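Local coordinates for putative branched-chain amino acid ABC transporter, periplasmic branched-chain amino acid-binding protein (Pseudomonas protegens Pf-5, PDB 4RU0) that probably binds a small solute such as a branched-chain amino acid in the periplasm for uptake by an ABC transporter, at residues V245-F257 / D275-L287. Numbering follows the deposited sequence.
Sequences VSTPVAVKTAARF and DVLPAGAAAKGYL
The Tyr286 ring meets Val251 obliquely, CG2 of Val251 lying 4.2 Å from CD1 of Tyr286, while Trp407 of strand 407-415 also touches the tyrosine and Tyr286 OH is hydrogen-bonded to Ala270 O. The two proline rings, Pro248 and Pro278, meet through their CB and CG atoms, CB to CB at 4.0 Å. Pro248 also sets CG 3.3 Å from Asp275 O, and the methyl CG2 of Thr247 lies against CB of Asp275. A chi1 of -178° turns CG1 of Val251 away from the backbone N and toward the 3-10 segment 277-283, where it lies 3.7 Å from Ala283 CB; Val251 CB lies near Ala279 CB. One helical turn on, Ala255 CB meets Ala282 CB at 3.7 Å. Lys252, extended beyond CG, runs along the outer border, its CE 3.2 Å from Pro278 O. A water offers a weak bridge, 2.8 Å from Thr247 OG1 and weakly donating to Asp275 OD1; Thr247 OG1 is also hydrogen-bonded to Thr242 OG1, and Ser272 N holds OD2 of Asp275. Helix 246-256 thus packs on the connection leading into strand 287-290 of the seven-stranded sheet, in one lobe of the periplasmic-binding-protein fold. The small alanines permit a close backbone approach, 5.1 Å between CA of Pro248 and CA of Ala279. With no direct hydrogen bond between them, the segments are held mainly by apolar contact, with a weak water bridge at the Thr247 end.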
loop_
_atom_site.group_PDB
_atom_site.type_symbol
_atom_site.label_atom_id
_atom_site.label_comp_id
_atom_site.label_asym_id
_atom_site.label_seq_id
_atom_site.Cartn_x
_atom_site.Cartn_y
_atom_site.Cartn_z
ATOM N N VAL A 245 -11.323 -11.290 8.696
ATOM C CA VAL A 245 -11.617 -12.600 9.262
ATOM C C VAL A 245 -11.441 -13.742 8.264
ATOM O O VAL A 245 -11.081 -14.857 8.639
ATOM C CB VAL A 245 -13.052 -12.641 9.807
ATOM C CG1 VAL A 245 -13.201 -13.770 10.805
ATOM C CG2 VAL A 245 -13.413 -11.303 10.447
ATOM N N SER A 246 -11.691 -13.466 6.993
ATOM C CA SER A 246 -11.639 -14.511 5.989
ATOM C C SER A 246 -10.211 -15.007 5.756
ATOM O O SER A 246 -10.016 -16.101 5.232
ATOM C CB SER A 246 -12.253 -14.020 4.679
ATOM O OG SER A 246 -11.656 -12.810 4.253
ATOM N N THR A 247 -9.218 -14.223 6.173
ATOM C CA THR A 247 -7.828 -14.604 5.946
ATOM C C THR A 247 -7.361 -15.750 6.874
ATOM O O THR A 247 -6.870 -16.762 6.373
ATOM C CB THR A 247 -6.873 -13.382 6.083
ATOM O OG1 THR A 247 -7.181 -12.417 5.068
ATOM C CG2 THR A 247 -5.421 -13.814 5.938
ATOM N N PRO A 248 -7.525 -15.617 8.212
ATOM C CA PRO A 248 -7.128 -16.762 9.047
ATOM C C PRO A 248 -7.987 -17.991 8.785
ATOM O O PRO A 248 -7.495 -19.117 8.870
ATOM C CB PRO A 248 -7.342 -16.254 10.482
ATOM C CG PRO A 248 -7.398 -14.783 10.374
ATOM C CD PRO A 248 -8.002 -14.496 9.042
ATOM N N VAL A 249 -9.260 -17.772 8.479
ATOM C CA VAL A 249 -10.157 -18.871 8.156
ATOM C C VAL A 249 -9.687 -19.587 6.895
ATOM O O VAL A 249 -9.679 -20.819 6.850
ATOM C CB VAL A 249 -11.611 -18.386 7.972
ATOM C CG1 VAL A 249 -12.485 -19.496 7.407
ATOM C CG2 VAL A 249 -12.171 -17.884 9.292
ATOM N N ALA A 250 -9.288 -18.819 5.880
ATOM C CA ALA A 250 -8.804 -19.397 4.626
ATOM C C ALA A 250 -7.635 -20.348 4.883
ATOM O O ALA A 250 -7.588 -21.458 4.345
ATOM C CB ALA A 250 -8.392 -18.305 3.649
ATOM N N VAL A 251 -6.702 -19.910 5.720
ATOM C CA VAL A 251 -5.527 -20.711 6.020
ATOM C C VAL A 251 -5.899 -21.962 6.824
ATOM O O VAL A 251 -5.482 -23.070 6.470
ATOM C CB VAL A 251 -4.480 -19.878 6.771
ATOM C CG1 VAL A 251 -3.248 -20.703 7.047
ATOM C CG2 VAL A 251 -4.116 -18.648 5.947
ATOM N N LYS A 252 -6.693 -21.785 7.881
ATOM C CA LYS A 252 -7.184 -22.902 8.687
ATOM C C LYS A 252 -7.910 -23.944 7.841
ATOM O O LYS A 252 -7.758 -25.152 8.049
ATOM C CB LYS A 252 -8.143 -22.420 9.776
ATOM C CG LYS A 252 -7.525 -21.721 10.963
ATOM C CD LYS A 252 -8.637 -21.286 11.915
ATOM C CE LYS A 252 -8.118 -20.435 13.057
ATOM N NZ LYS A 252 -9.239 -19.835 13.842
ATOM N N THR A 253 -8.720 -23.469 6.907
ATOM C CA THR A 253 -9.516 -24.365 6.085
ATOM C C THR A 253 -8.622 -25.083 5.080
ATOM O O THR A 253 -8.794 -26.279 4.831
ATOM C CB THR A 253 -10.638 -23.609 5.358
ATOM O OG1 THR A 253 -11.367 -22.830 6.312
ATOM C CG2 THR A 253 -11.596 -24.581 4.685
ATOM N N ALA A 254 -7.660 -24.353 4.519
ATOM C CA ALA A 254 -6.697 -24.938 3.594
ATOM C C ALA A 254 -5.992 -26.133 4.236
ATOM O O ALA A 254 -5.877 -27.198 3.626
ATOM C CB ALA A 254 -5.679 -23.895 3.152
ATOM N N ALA A 255 -5.529 -25.952 5.470
ATOM C CA ALA A 255 -4.836 -27.019 6.183
ATOM C C ALA A 255 -5.781 -28.188 6.433
ATOM O O ALA A 255 -5.396 -29.347 6.301
ATOM C CB ALA A 255 -4.263 -26.507 7.486
ATOM N N ARG A 256 -7.026 -27.871 6.773
ATOM C CA ARG A 256 -8.043 -28.893 6.962
ATOM C C ARG A 256 -8.226 -29.736 5.697
ATOM O O ARG A 256 -8.333 -30.962 5.770
ATOM C CB ARG A 256 -9.366 -28.255 7.373
ATOM C CG ARG A 256 -10.558 -29.202 7.298
ATOM C CD ARG A 256 -11.760 -28.631 8.026
ATOM N NE ARG A 256 -11.709 -28.911 9.455
ATOM C CZ ARG A 256 -12.326 -29.937 10.035
ATOM N NH1 ARG A 256 -12.223 -30.122 11.346
ATOM N NH2 ARG A 256 -13.049 -30.777 9.306
ATOM N N PHE A 257 -8.245 -29.080 4.541
ATOM C CA PHE A 257 -8.434 -29.780 3.273
ATOM C C PHE A 257 -7.118 -30.301 2.689
ATOM O O PHE A 257 -7.099 -30.875 1.611
ATOM C CB PHE A 257 -9.125 -28.871 2.257
ATOM C CG PHE A 257 -10.628 -28.886 2.351
ATOM C CD1 PHE A 257 -11.293 -28.077 3.266
ATOM C CD2 PHE A 257 -11.379 -29.699 1.514
ATOM C CE1 PHE A 257 -12.680 -28.083 3.346
ATOM C CE2 PHE A 257 -12.768 -29.711 1.590
ATOM C CZ PHE A 257 -13.417 -28.901 2.509
ATOM N N ASP A 275 -2.850 -11.333 10.590
ATOM C CA ASP A 275 -3.658 -12.038 9.605
ATOM C C ASP A 275 -3.487 -13.544 9.727
ATOM O O ASP A 275 -4.353 -14.301 9.301
ATOM C CB ASP A 275 -3.297 -11.592 8.187
ATOM C CG ASP A 275 -3.750 -10.175 7.885
ATOM O OD1 ASP A 275 -4.890 -9.816 8.256
ATOM O OD2 ASP A 275 -2.965 -9.420 7.272
ATOM N N VAL A 276 -2.371 -13.978 10.311
ATOM C CA VAL A 276 -2.026 -15.399 10.311
ATOM C C VAL A 276 -1.819 -16.009 11.699
ATOM O O VAL A 276 -1.923 -17.225 11.860
ATOM C CB VAL A 276 -0.757 -15.649 9.484
ATOM C CG1 VAL A 276 -1.052 -15.463 8.018
ATOM C CG2 VAL A 276 0.364 -14.722 9.934
ATOM N N LEU A 277 -1.517 -15.180 12.693
ATOM C CA LEU A 277 -1.416 -15.657 14.077
ATOM C C LEU A 277 -2.663 -16.411 14.575
ATOM O O LEU A 277 -2.522 -17.427 15.249
ATOM C CB LEU A 277 -1.112 -14.489 15.022
ATOM C CG LEU A 277 0.361 -14.093 15.140
ATOM C CD1 LEU A 277 0.502 -12.772 15.860
ATOM C CD2 LEU A 277 1.162 -15.176 15.852
ATOM N N PRO A 278 -3.883 -15.930 14.250
ATOM C CA PRO A 278 -5.041 -16.695 14.735
ATOM C C PRO A 278 -5.146 -18.100 14.141
ATOM O O PRO A 278 -5.811 -18.954 14.720
ATOM C CB PRO A 278 -6.236 -15.844 14.293
ATOM C CG PRO A 278 -5.686 -14.469 14.118
ATOM C CD PRO A 278 -4.302 -14.672 13.601
ATOM N N ALA A 279 -4.491 -18.331 13.007
ATOM C CA ALA A 279 -4.533 -19.630 12.344
ATOM C C ALA A 279 -3.615 -20.639 13.022
ATOM O O ALA A 279 -3.656 -21.830 12.709
ATOM C CB ALA A 279 -4.158 -19.487 10.879
ATOM N N GLY A 280 -2.783 -20.163 13.946
ATOM C CA GLY A 280 -1.859 -21.039 14.646
ATOM C C GLY A 280 -0.872 -21.710 13.711
ATOM O O GLY A 280 -0.484 -21.138 12.693
ATOM N N ALA A 281 -0.489 -22.940 14.046
ATOM C CA ALA A 281 0.561 -23.654 13.327
ATOM C C ALA A 281 0.130 -24.106 11.934
ATOM O O ALA A 281 0.962 -24.533 11.135
ATOM C CB ALA A 281 1.029 -24.850 14.141
ATOM N N ALA A 282 -1.162 -24.014 11.638
ATOM C CA ALA A 282 -1.648 -24.314 10.291
ATOM C C ALA A 282 -1.126 -23.314 9.256
ATOM O O ALA A 282 -1.193 -23.565 8.053
ATOM C CB ALA A 282 -3.170 -24.337 10.268
ATOM N N ALA A 283 -0.607 -22.183 9.729
ATOM C CA ALA A 283 -0.151 -21.120 8.838
ATOM C C ALA A 283 1.350 -21.177 8.554
ATOM O O ALA A 283 1.883 -20.309 7.867
ATOM C CB ALA A 283 -0.520 -19.761 9.420
ATOM N N LYS A 284 2.032 -22.188 9.080
ATOM C CA LYS A 284 3.468 -22.334 8.841
ATOM C C LYS A 284 3.770 -22.511 7.355
ATOM O O LYS A 284 3.228 -23.404 6.708
ATOM C CB LYS A 284 4.032 -23.524 9.623
ATOM C CG LYS A 284 4.098 -23.321 11.128
ATOM C CD LYS A 284 4.710 -24.539 11.805
ATOM C CE LYS A 284 4.980 -24.286 13.282
ATOM N NZ LYS A 284 5.981 -23.202 13.486
ATOM N N GLY A 285 4.632 -21.655 6.818
ATOM C CA GLY A 285 5.008 -21.745 5.417
ATOM C C GLY A 285 4.292 -20.748 4.520
ATOM O O GLY A 285 4.718 -20.508 3.388
ATOM N N TYR A 286 3.206 -20.176 5.030
ATOM C CA TYR A 286 2.404 -19.181 4.315
ATOM C C TYR A 286 3.236 -18.070 3.687
ATOM O O TYR A 286 4.094 -17.483 4.346
ATOM C CB TYR A 286 1.377 -18.582 5.275
ATOM C CG TYR A 286 0.515 -17.473 4.714
ATOM C CD1 TYR A 286 -0.540 -17.750 3.851
ATOM C CD2 TYR A 286 0.736 -16.153 5.072
ATOM C CE1 TYR A 286 -1.339 -16.735 3.348
ATOM C CE2 TYR A 286 -0.058 -15.133 4.579
ATOM C CZ TYR A 286 -1.092 -15.428 3.720
ATOM O OH TYR A 286 -1.882 -14.412 3.233
ATOM N N LEU A 287 2.990 -17.800 2.409
ATOM C CA LEU A 287 3.660 -16.702 1.715
ATOM C C LEU A 287 2.771 -15.458 1.656
ATOM O O LEU A 287 1.540 -15.560 1.690
ATOM C CB LEU A 287 4.051 -17.114 0.297
ATOM C CG LEU A 287 4.924 -18.361 0.155
ATOM C CD1 LEU A 287 5.336 -18.571 -1.295
ATOM C CD2 LEU A 287 6.134 -18.255 1.056
HETATM O O HOH W 1 -6.287 -9.875 5.645
#